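Local coordinates for putative mannose-1-phosphate guanylyl transferase (Thermus thermophilus, PDB 2CU2), which probably transfers a guanylyl group from GTP to mannose 1-phosphate, making the activated sugar GDP-mannose, at residues G11-L19 and A323-E334; P79-L90 and Y225-D234. All coordinates share one frame; numbering follows the deposited sequence.

Interaction 1: G11-L19 and A323-E334. With SO4 (sulfate ion), chain B.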
loop_
_atom_site.group_PDB
_atom_site.type_symbol
_atom_site.label_atom_id
_atom_site.label_comp_id
_atom_site.label_asym_id
_atom_site.label_seq_id
_atom_site.Cartn_x
_atom_site.Cartn_y
_atom_site.Cartn_z
ATOM N N GLY A 11 2.136 -25.698 -1.699
ATOM C CA GLY A 11 1.198 -24.587 -1.794
ATOM C C GLY A 11 1.878 -23.334 -2.350
ATOM O O GLY A 11 2.852 -22.833 -1.806
ATOM N N ARG A 12 1.468 -22.778 -3.483
ATOM C CA ARG A 12 1.933 -21.483 -3.966
ATOM C C ARG A 12 1.504 -20.366 -3.021
ATOM O O ARG A 12 2.225 -19.388 -2.837
ATOM C CB ARG A 12 1.366 -21.191 -5.359
ATOM C CG ARG A 12 1.666 -22.243 -6.414
ATOM C CD ARG A 12 0.982 -21.894 -7.733
ATOM N NE ARG A 12 1.159 -22.940 -8.738
ATOM C CZ ARG A 12 2.319 -23.234 -9.317
ATOM N NH1 ARG A 12 3.416 -22.556 -8.995
ATOM N NH2 ARG A 12 2.386 -24.214 -10.215
ATOM N N GLY A 13 0.321 -20.515 -2.429
ATOM C CA GLY A 13 -0.187 -19.493 -1.533
ATOM C C GLY A 13 -0.468 -18.220 -2.313
ATOM O O GLY A 13 -0.061 -17.130 -1.911
ATOM N N GLU A 14 -1.165 -18.358 -3.438
ATOM C CA GLU A 14 -1.491 -17.209 -4.275
ATOM C C GLU A 14 -2.435 -16.263 -3.545
ATOM O O GLU A 14 -2.449 -15.065 -3.810
ATOM C CB GLU A 14 -2.138 -17.664 -5.583
ATOM C CG GLU A 14 -1.369 -18.745 -6.314
ATOM C CD GLU A 14 -1.819 -18.900 -7.759
ATOM O OE1 GLU A 14 -3.046 -18.861 -8.012
ATOM O OE2 GLU A 14 -0.944 -19.065 -8.639
ATOM N N ARG A 15 -3.232 -16.805 -2.632
ATOM C CA ARG A 15 -4.149 -15.971 -1.873
ATOM C C ARG A 15 -3.371 -15.096 -0.904
ATOM O O ARG A 15 -3.923 -14.159 -0.335
ATOM C CB ARG A 15 -5.175 -16.832 -1.126
ATOM C CG ARG A 15 -6.257 -17.408 -2.037
ATOM C CD ARG A 15 -7.066 -18.489 -1.327
ATOM N NE ARG A 15 -6.215 -19.620 -0.965
ATOM C CZ ARG A 15 -6.598 -20.649 -0.213
ATOM N NH1 ARG A 15 -7.835 -20.714 0.271
ATOM N NH2 ARG A 15 -5.733 -21.614 0.067
ATOM N N LEU A 16 -2.087 -15.393 -0.716
ATOM C CA LEU A 16 -1.267 -14.575 0.179
ATOM C C LEU A 16 -0.345 -13.604 -0.561
ATOM O O LEU A 16 0.666 -13.163 -0.029
ATOM C CB LEU A 16 -0.462 -15.452 1.153
ATOM C CG LEU A 16 -1.317 -16.139 2.228
ATOM C CD1 LEU A 16 -0.439 -16.964 3.149
ATOM C CD2 LEU A 16 -2.087 -15.084 3.027
ATOM N N TRP A 17 -0.707 -13.271 -1.795
ATOM C CA TRP A 17 0.055 -12.301 -2.581
ATOM C C TRP A 17 -0.175 -10.979 -1.832
ATOM O O TRP A 17 -1.257 -10.764 -1.277
ATOM C CB TRP A 17 -0.529 -12.214 -3.997
ATOM C CG TRP A 17 0.166 -11.224 -4.893
ATOM C CD1 TRP A 17 1.200 -11.478 -5.757
ATOM C CD2 TRP A 17 -0.083 -9.815 -4.970
ATOM N NE1 TRP A 17 1.607 -10.309 -6.366
ATOM C CE2 TRP A 17 0.839 -9.275 -5.902
ATOM C CE3 TRP A 17 -0.992 -8.955 -4.341
ATOM C CZ2 TRP A 17 0.875 -7.908 -6.217
ATOM C CZ3 TRP A 17 -0.955 -7.600 -4.652
ATOM C CH2 TRP A 17 -0.027 -7.090 -5.583
ATOM N N PRO A 18 0.812 -10.064 -1.824
ATOM C CA PRO A 18 2.147 -10.069 -2.427
ATOM C C PRO A 18 3.244 -10.752 -1.617
ATOM O O PRO A 18 4.399 -10.775 -2.048
ATOM C CB PRO A 18 2.437 -8.589 -2.582
ATOM C CG PRO A 18 1.920 -8.065 -1.282
ATOM C CD PRO A 18 0.571 -8.773 -1.151
ATOM N N LEU A 19 2.904 -11.285 -0.448
ATOM C CA LEU A 19 3.912 -11.932 0.383
ATOM C C LEU A 19 4.472 -13.182 -0.275
ATOM O O LEU A 19 5.678 -13.422 -0.232
ATOM C CB LEU A 19 3.348 -12.277 1.761
ATOM C CG LEU A 19 4.360 -12.884 2.738
ATOM C CD1 LEU A 19 5.460 -11.879 3.030
ATOM C CD2 LEU A 19 3.653 -13.291 4.021
ATOM N N ALA A 323 -11.022 -11.852 0.983
ATOM C CA ALA A 323 -9.647 -12.350 0.976
ATOM C C ALA A 323 -9.361 -13.466 -0.038
ATOM O O ALA A 323 -8.276 -13.521 -0.612
ATOM C CB ALA A 323 -9.256 -12.812 2.388
ATOM N N ARG A 324 -10.325 -14.354 -0.260
ATOM C CA ARG A 324 -10.125 -15.451 -1.200
ATOM C C ARG A 324 -9.850 -14.964 -2.629
ATOM O O ARG A 324 -9.091 -15.586 -3.374
ATOM C CB ARG A 324 -11.352 -16.366 -1.189
ATOM C CG ARG A 324 -11.231 -17.612 -2.060
ATOM C CD ARG A 324 -12.474 -18.489 -1.910
ATOM N NE ARG A 324 -12.458 -19.652 -2.795
ATOM C CZ ARG A 324 -11.618 -20.676 -2.678
ATOM N NH1 ARG A 324 -10.712 -20.690 -1.707
ATOM N NH2 ARG A 324 -11.688 -21.690 -3.529
ATOM N N GLU A 325 -10.458 -13.844 -3.001
ATOM C CA GLU A 325 -10.298 -13.295 -4.343
ATOM C C GLU A 325 -8.919 -12.736 -4.674
ATOM O O GLU A 325 -8.663 -12.360 -5.820
ATOM C CB GLU A 325 -11.359 -12.222 -4.589
ATOM C CG GLU A 325 -12.691 -12.794 -5.036
ATOM C CD GLU A 325 -12.623 -13.397 -6.424
ATOM O OE1 GLU A 325 -12.557 -12.624 -7.407
ATOM O OE2 GLU A 325 -12.640 -14.642 -6.529
ATOM N N VAL A 326 -8.038 -12.675 -3.680
ATOM C CA VAL A 326 -6.686 -12.172 -3.890
ATOM C C VAL A 326 -5.960 -12.980 -4.966
ATOM O O VAL A 326 -5.090 -12.461 -5.673
ATOM C CB VAL A 326 -5.857 -12.225 -2.580
ATOM C CG1 VAL A 326 -4.399 -11.921 -2.870
ATOM C CG2 VAL A 326 -6.412 -11.223 -1.575
ATOM N N ARG A 327 -6.330 -14.250 -5.091
ATOM C CA ARG A 327 -5.700 -15.123 -6.066
ATOM C C ARG A 327 -5.859 -14.592 -7.487
ATOM O O ARG A 327 -5.058 -14.908 -8.359
ATOM C CB ARG A 327 -6.280 -16.534 -5.954
ATOM C CG ARG A 327 -7.735 -16.661 -6.368
ATOM C CD ARG A 327 -8.354 -17.937 -5.804
ATOM N NE ARG A 327 -7.386 -19.031 -5.756
ATOM C CZ ARG A 327 -6.778 -19.549 -6.821
ATOM N NH1 ARG A 327 -7.042 -19.078 -8.033
ATOM N NH2 ARG A 327 -5.891 -20.524 -6.670
ATOM N N GLU A 328 -6.887 -13.780 -7.718
ATOM C CA GLU A 328 -7.108 -13.222 -9.045
ATOM C C GLU A 328 -5.997 -12.260 -9.442
ATOM O O GLU A 328 -5.643 -12.161 -10.616
ATOM C CB GLU A 328 -8.462 -12.512 -9.107
ATOM C CG GLU A 328 -9.626 -13.465 -8.943
ATOM C CD GLU A 328 -9.450 -14.721 -9.787
ATOM O OE1 GLU A 328 -10.119 -15.739 -9.499
ATOM O OE2 GLU A 328 -8.643 -14.685 -10.740
ATOM N N VAL A 329 -5.445 -11.559 -8.454
ATOM C CA VAL A 329 -4.369 -10.610 -8.696
ATOM C C VAL A 329 -3.219 -11.270 -9.454
ATOM O O VAL A 329 -2.760 -10.747 -10.473
ATOM C CB VAL A 329 -3.831 -10.010 -7.363
ATOM C CG1 VAL A 329 -2.601 -9.163 -7.627
ATOM C CG2 VAL A 329 -4.912 -9.153 -6.700
ATOM N N VAL A 330 -2.755 -12.419 -8.962
ATOM C CA VAL A 330 -1.654 -13.123 -9.617
ATOM C C VAL A 330 -2.058 -13.522 -11.039
ATOM O O VAL A 330 -1.232 -13.537 -11.952
ATOM C CB VAL A 330 -1.237 -14.397 -8.834
ATOM C CG1 VAL A 330 -1.054 -14.065 -7.350
ATOM C CG2 VAL A 330 -2.264 -15.492 -9.022
ATOM N N LYS A 331 -3.337 -13.844 -11.217
ATOM C CA LYS A 331 -3.843 -14.221 -12.528
ATOM C C LYS A 331 -3.691 -13.019 -13.464
ATOM O O LYS A 331 -3.175 -13.149 -14.573
ATOM C CB LYS A 331 -5.313 -14.636 -12.420
ATOM C CG LYS A 331 -5.921 -15.154 -13.715
ATOM C CD LYS A 331 -7.086 -16.095 -13.439
ATOM C CE LYS A 331 -8.179 -15.959 -14.489
ATOM N NZ LYS A 331 -9.509 -16.379 -13.963
ATOM N N ARG A 332 -4.130 -11.849 -13.003
ATOM C CA ARG A 332 -4.030 -10.624 -13.792
ATOM C C ARG A 332 -2.582 -10.332 -14.156
ATOM O O ARG A 332 -2.280 -10.001 -15.302
ATOM C CB ARG A 332 -4.594 -9.427 -13.020
ATOM C CG ARG A 332 -6.106 -9.310 -13.021
ATOM C CD ARG A 332 -6.647 -9.174 -14.434
ATOM N NE ARG A 332 -8.075 -8.867 -14.451
ATOM C CZ ARG A 332 -8.585 -7.666 -14.195
ATOM N NH1 ARG A 332 -7.785 -6.647 -13.906
ATOM N NH2 ARG A 332 -9.899 -7.484 -14.224
ATOM N N LEU A 333 -1.690 -10.448 -13.177
ATOM C CA LEU A 333 -0.279 -10.182 -13.412
ATOM C C LEU A 333 0.316 -11.162 -14.418
ATOM O O LEU A 333 1.073 -10.761 -15.301
ATOM C CB LEU A 333 0.502 -10.231 -12.094
ATOM C CG LEU A 333 0.179 -9.130 -11.075
ATOM C CD1 LEU A 333 0.958 -9.377 -9.792
ATOM C CD2 LEU A 333 0.519 -7.763 -11.650
ATOM N N GLU A 334 -0.016 -12.442 -14.284
ATOM C CA GLU A 334 0.488 -13.445 -15.218
ATOM C C GLU A 334 0.020 -13.080 -16.617
ATOM O O GLU A 334 0.809 -13.051 -17.561
ATOM C CB GLU A 334 -0.035 -14.838 -14.865
ATOM C CG GLU A 334 0.625 -15.477 -13.660
ATOM C CD GLU A 334 0.076 -16.865 -13.370
ATOM O OE1 GLU A 334 0.562 -17.516 -12.417
ATOM O OE2 GLU A 334 -0.846 -17.301 -14.096
HETATM S S SO4 B . -3.800 -20.996 -3.187
HETATM O O1 SO4 B . -4.816 -20.668 -4.225
HETATM O O2 SO4 B . -2.485 -21.252 -3.837
HETATM O O3 SO4 B . -4.230 -22.211 -2.441
HETATM O O4 SO4 B . -3.666 -19.853 -2.238
HETATM O O HOH W 1 -10.008 -18.736 0.908
HETATM O O HOH W 2 -6.118 -13.350 0.970
#
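W17 lies between P18 CB, over the centre of one ring face, and V329 on the opposite face. V329 CG1 sits 3.5 Å from the centroid of the W17 six-membered ring and 6° off its normal, a CH-pi contact. With CG anti to the backbone N (chi1 179°), the indole lies across helix 327-334, where V330 CG1 lies 3.8 Å from W17 CD1 and L333 CD1 is 3.6 Å from W17 NE1. V326 CG1 meets W17 CB (4.0 Å).

Beyond V330 CG2 the contact turns polar. E14 OE1 is 3.6 Å from R327 NH2, well out of the guanidinium plane, a bridge of charge alone. The same R327 NH2 donates to O1 of a sulfate (2.7 Å), probably from the crystallisation liquor, whose O4 takes a nearly straight bond from R15 NE (2.9 Å, 168°). The backbone N atoms of E14 and R15 also donate to this anion, in the glycine-rich loop that in related nucleotidyltransferases receives nucleotide phosphates. Water 2 donates to R15 O and A323 O, linking the backbones.

W17 also touches E314 and L316 of strand 314-319, and A299 of the second subunit packs on the same indole.

Interaction 2: P79-L90 and Y225-D234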
loop_
_atom_site.group_PDB
_atom_site.type_symbol
_atom_site.label_atom_id
_atom_site.label_comp_id
_atom_site.label_asym_id
_atom_site.label_seq_id
_atom_site.Cartn_x
_atom_site.Cartn_y
_atom_site.Cartn_z
ATOM N N PRO A 79 9.642 -34.570 -7.879
ATOM C CA PRO A 79 9.906 -34.150 -9.258
ATOM C C PRO A 79 8.788 -33.343 -9.917
ATOM O O PRO A 79 9.052 -32.451 -10.722
ATOM C CB PRO A 79 10.175 -35.475 -9.979
ATOM C CG PRO A 79 9.402 -36.470 -9.178
ATOM C CD PRO A 79 9.686 -36.038 -7.762
ATOM N N LEU A 80 7.544 -33.664 -9.578
ATOM C CA LEU A 80 6.352 -32.978 -10.048
ATOM C C LEU A 80 5.337 -32.819 -8.919
ATOM O O LEU A 80 5.450 -33.416 -7.856
ATOM C CB LEU A 80 5.745 -33.822 -11.169
ATOM C CG LEU A 80 6.709 -34.016 -12.339
ATOM C CD1 LEU A 80 6.088 -34.829 -13.478
ATOM C CD2 LEU A 80 7.165 -32.695 -12.952
ATOM N N GLY A 81 4.344 -31.947 -9.164
ATOM C CA GLY A 81 3.266 -31.829 -8.194
ATOM C C GLY A 81 2.252 -32.959 -8.353
ATOM O O GLY A 81 1.579 -33.098 -9.365
ATOM N N ARG A 82 2.188 -33.814 -7.317
ATOM C CA ARG A 82 1.213 -34.899 -7.307
ATOM C C ARG A 82 0.373 -34.907 -6.026
ATOM O O ARG A 82 -0.133 -35.929 -5.581
ATOM C CB ARG A 82 1.965 -36.221 -7.453
ATOM C CG ARG A 82 1.696 -36.891 -8.801
ATOM C CD ARG A 82 1.901 -35.925 -9.973
ATOM N NE ARG A 82 1.932 -36.659 -11.240
ATOM C CZ ARG A 82 2.108 -35.945 -12.366
ATOM N NH1 ARG A 82 2.244 -34.630 -12.305
ATOM N NH2 ARG A 82 2.158 -36.570 -13.545
ATOM N N ASP A 83 0.267 -33.718 -5.404
ATOM C CA ASP A 83 -0.531 -33.606 -4.186
ATOM C C ASP A 83 0.111 -34.344 -3.008
ATOM O O ASP A 83 1.280 -34.710 -3.024
ATOM C CB ASP A 83 -1.924 -34.175 -4.466
ATOM C CG ASP A 83 -2.973 -33.226 -3.900
ATOM O OD1 ASP A 83 -4.038 -33.117 -4.511
ATOM O OD2 ASP A 83 -2.711 -32.597 -2.878
ATOM N N THR A 84 -0.692 -34.523 -1.941
ATOM C CA THR A 84 -0.177 -35.183 -0.743
ATOM C C THR A 84 -0.107 -36.703 -0.918
ATOM O O THR A 84 0.689 -37.390 -0.292
ATOM C CB THR A 84 -1.104 -34.841 0.424
ATOM O OG1 THR A 84 -2.383 -35.432 0.185
ATOM C CG2 THR A 84 -1.277 -33.323 0.527
ATOM N N ALA A 85 -0.984 -37.298 -1.744
ATOM C CA ALA A 85 -0.910 -38.737 -1.921
ATOM C C ALA A 85 0.448 -39.158 -2.485
ATOM O O ALA A 85 0.980 -40.210 -2.157
ATOM C CB ALA A 85 -2.027 -39.158 -2.868
ATOM N N GLY A 86 0.944 -38.284 -3.379
ATOM C CA GLY A 86 2.268 -38.510 -3.942
ATOM C C GLY A 86 3.359 -38.305 -2.888
ATOM O O GLY A 86 4.280 -39.098 -2.749
ATOM N N ALA A 87 3.257 -37.241 -2.098
ATOM C CA ALA A 87 4.231 -37.008 -1.039
ATOM C C ALA A 87 4.181 -38.151 -0.019
ATOM O O ALA A 87 5.213 -38.620 0.449
ATOM C CB ALA A 87 3.955 -35.672 -0.353
ATOM N N VAL A 88 2.980 -38.604 0.322
ATOM C CA VAL A 88 2.836 -39.693 1.285
ATOM C C VAL A 88 3.480 -40.974 0.738
ATOM O O VAL A 88 4.098 -41.736 1.482
ATOM C CB VAL A 88 1.350 -39.944 1.619
ATOM C CG1 VAL A 88 1.200 -41.230 2.413
ATOM C CG2 VAL A 88 0.796 -38.766 2.435
ATOM N N LEU A 89 3.335 -41.201 -0.564
ATOM C CA LEU A 89 3.934 -42.368 -1.206
ATOM C C LEU A 89 5.438 -42.380 -0.937
ATOM O O LEU A 89 5.994 -43.388 -0.515
ATOM C CB LEU A 89 3.686 -42.327 -2.716
ATOM C CG LEU A 89 4.595 -43.214 -3.577
ATOM C CD1 LEU A 89 4.322 -44.677 -3.276
ATOM C CD2 LEU A 89 4.352 -42.912 -5.055
ATOM N N LEU A 90 6.089 -41.249 -1.178
ATOM C CA LEU A 90 7.528 -41.143 -0.979
ATOM C C LEU A 90 7.905 -41.355 0.489
ATOM O O LEU A 90 8.905 -41.974 0.826
ATOM C CB LEU A 90 7.969 -39.750 -1.428
ATOM C CG LEU A 90 7.620 -39.465 -2.890
ATOM C CD1 LEU A 90 8.278 -38.183 -3.408
ATOM C CD2 LEU A 90 8.069 -40.584 -3.829
ATOM N N TYR A 225 7.003 -41.019 -10.769
ATOM C CA TYR A 225 6.156 -39.872 -10.419
ATOM C C TYR A 225 5.385 -39.324 -11.631
ATOM O O TYR A 225 4.241 -38.897 -11.538
ATOM C CB TYR A 225 7.030 -38.770 -9.802
ATOM C CG TYR A 225 6.420 -38.260 -8.535
ATOM C CD1 TYR A 225 6.337 -39.095 -7.424
ATOM C CD2 TYR A 225 5.988 -36.934 -8.432
ATOM C CE1 TYR A 225 5.838 -38.613 -6.221
ATOM C CE2 TYR A 225 5.477 -36.453 -7.231
ATOM C CZ TYR A 225 5.391 -37.289 -6.131
ATOM O OH TYR A 225 4.863 -36.825 -4.938
ATOM N N ALA A 226 6.060 -39.311 -12.799
ATOM C CA ALA A 226 5.417 -38.732 -13.983
ATOM C C ALA A 226 4.100 -39.444 -14.342
ATOM O O ALA A 226 3.123 -38.839 -14.763
ATOM C CB ALA A 226 6.395 -38.802 -15.163
ATOM N N GLY A 227 4.108 -40.785 -14.191
ATOM C CA GLY A 227 2.927 -41.563 -14.585
ATOM C C GLY A 227 1.889 -41.707 -13.462
ATOM O O GLY A 227 0.888 -42.406 -13.581
ATOM N N LEU A 228 2.170 -41.052 -12.325
ATOM C CA LEU A 228 1.280 -41.107 -11.172
ATOM C C LEU A 228 0.170 -40.053 -11.309
ATOM O O LEU A 228 0.397 -38.938 -11.762
ATOM C CB LEU A 228 2.180 -40.783 -9.965
ATOM C CG LEU A 228 1.669 -41.238 -8.594
ATOM C CD1 LEU A 228 1.490 -42.745 -8.449
ATOM C CD2 LEU A 228 2.640 -40.853 -7.487
ATOM N N PRO A 229 -1.070 -40.442 -10.954
ATOM C CA PRO A 229 -2.198 -39.505 -10.968
ATOM C C PRO A 229 -2.119 -38.528 -9.782
ATOM O O PRO A 229 -1.748 -38.879 -8.664
ATOM C CB PRO A 229 -3.447 -40.361 -10.832
ATOM C CG PRO A 229 -3.028 -41.592 -10.045
ATOM C CD PRO A 229 -1.525 -41.759 -10.534
ATOM N N LYS A 230 -2.490 -37.258 -10.042
ATOM C CA LYS A 230 -2.477 -36.253 -8.978
ATOM C C LYS A 230 -3.725 -36.349 -8.097
ATOM O O LYS A 230 -4.849 -36.121 -8.531
ATOM C CB LYS A 230 -2.406 -34.861 -9.630
ATOM C CG LYS A 230 -2.413 -33.718 -8.604
ATOM C CD LYS A 230 -2.541 -32.339 -9.255
ATOM C CE LYS A 230 -2.721 -31.211 -8.230
ATOM N NZ LYS A 230 -2.130 -29.975 -8.752
ATOM N N ILE A 231 -3.510 -36.747 -6.827
ATOM C CA ILE A 231 -4.632 -36.873 -5.902
ATOM C C ILE A 231 -4.186 -36.670 -4.456
ATOM O O ILE A 231 -3.069 -36.992 -4.064
ATOM C CB ILE A 231 -5.253 -38.265 -6.081
ATOM C CG1 ILE A 231 -6.563 -38.365 -5.301
ATOM C CG2 ILE A 231 -4.297 -39.338 -5.537
ATOM C CD1 ILE A 231 -7.325 -39.657 -5.587
ATOM N N SER A 232 -5.083 -36.066 -3.648
ATOM C CA SER A 232 -4.774 -35.890 -2.236
ATOM C C SER A 232 -4.891 -37.218 -1.494
ATOM O O SER A 232 -5.535 -38.157 -1.938
ATOM C CB SER A 232 -5.748 -34.869 -1.643
ATOM O OG SER A 232 -6.941 -35.529 -1.232
ATOM N N ILE A 233 -4.196 -37.303 -0.350
ATOM C CA ILE A 233 -4.291 -38.529 0.424
ATOM C C ILE A 233 -5.662 -38.650 1.092
ATOM O O ILE A 233 -6.149 -39.730 1.398
ATOM C CB ILE A 233 -3.185 -38.514 1.475
ATOM C CG1 ILE A 233 -3.129 -39.861 2.197
ATOM C CG2 ILE A 233 -3.484 -37.425 2.523
ATOM C CD1 ILE A 233 -2.769 -41.010 1.250
ATOM N N ASP A 234 -6.275 -37.477 1.343
ATOM C CA ASP A 234 -7.594 -37.463 1.965
ATOM C C ASP A 234 -8.648 -38.118 1.068
ATOM O O ASP A 234 -9.474 -38.911 1.500
ATOM C CB ASP A 234 -7.979 -36.006 2.230
ATOM C CG ASP A 234 -7.006 -35.397 3.229
ATOM O OD1 ASP A 234 -5.902 -35.044 2.814
ATOM O OD2 ASP A 234 -7.364 -35.265 4.396
HETATM O O HOH W 3 -0.812 -38.643 -5.874
#
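Y225 and R82 carry much of this contact inside the GT-A-type nucleotidyltransferase domain, where the loop after strand 74-78 and the start of helix 83-98 meet the connection between helices 221-226 and 233-238. P79 crosses the phenol at about a right angle: its CD lies over one face, 4.2 Å from the Y225 ring centroid and 23° off the normal, in a CH-pi contact. L80 O and G86 O lie at the ring edge, in its plane, and L90 CD1 approaches Y225 CE1 obliquely.

R82 runs alongside the turn that follows Y225. Its chain bends at chi2, bringing NE to L228 O at 2.8 Å, with the acceptor tilted 28° from the guanidinium plane; NH2 makes a weak bond to A226 O. One guanidinium thereby spans the carbonyls of A226, at the helix end, and L228, the bond to L228 being the stronger. L89 and L228 meet tip to tip through their CD2 atoms, while V88 crosses I233 at about a right angle.

S232 N-caps helix 233-238 through OG to the backbone N of Y235. T84 addresses the same helix start from across the contact: OG1, set between its own backbone N and carbonyl carbon, accepts the I233 N-H at 2.7 Å and 165°.

From the N terminus, strand 3-8 leads into 11-19, which pairs with 323-334 only at the C-terminal end of the chain, so interaction 1 closes a loop of 303 residues. Within that span, 225-234 comes back to 79-90 and closes the smaller loop of 134 residues; interaction 2 is thus nested inside interaction 1, and the two do not cross. Interaction 2 stays within the nucleotidyltransferase region, joining helix 83-98 to helices 221-226 and 233-238. Interaction 1 instead ties that region to the C-terminal helix 327-334, beyond the four-stranded sheet that ends in strand 314-319. Their centres lie 24 Å apart, and their nearest atoms, about 7 Å apart, do not touch.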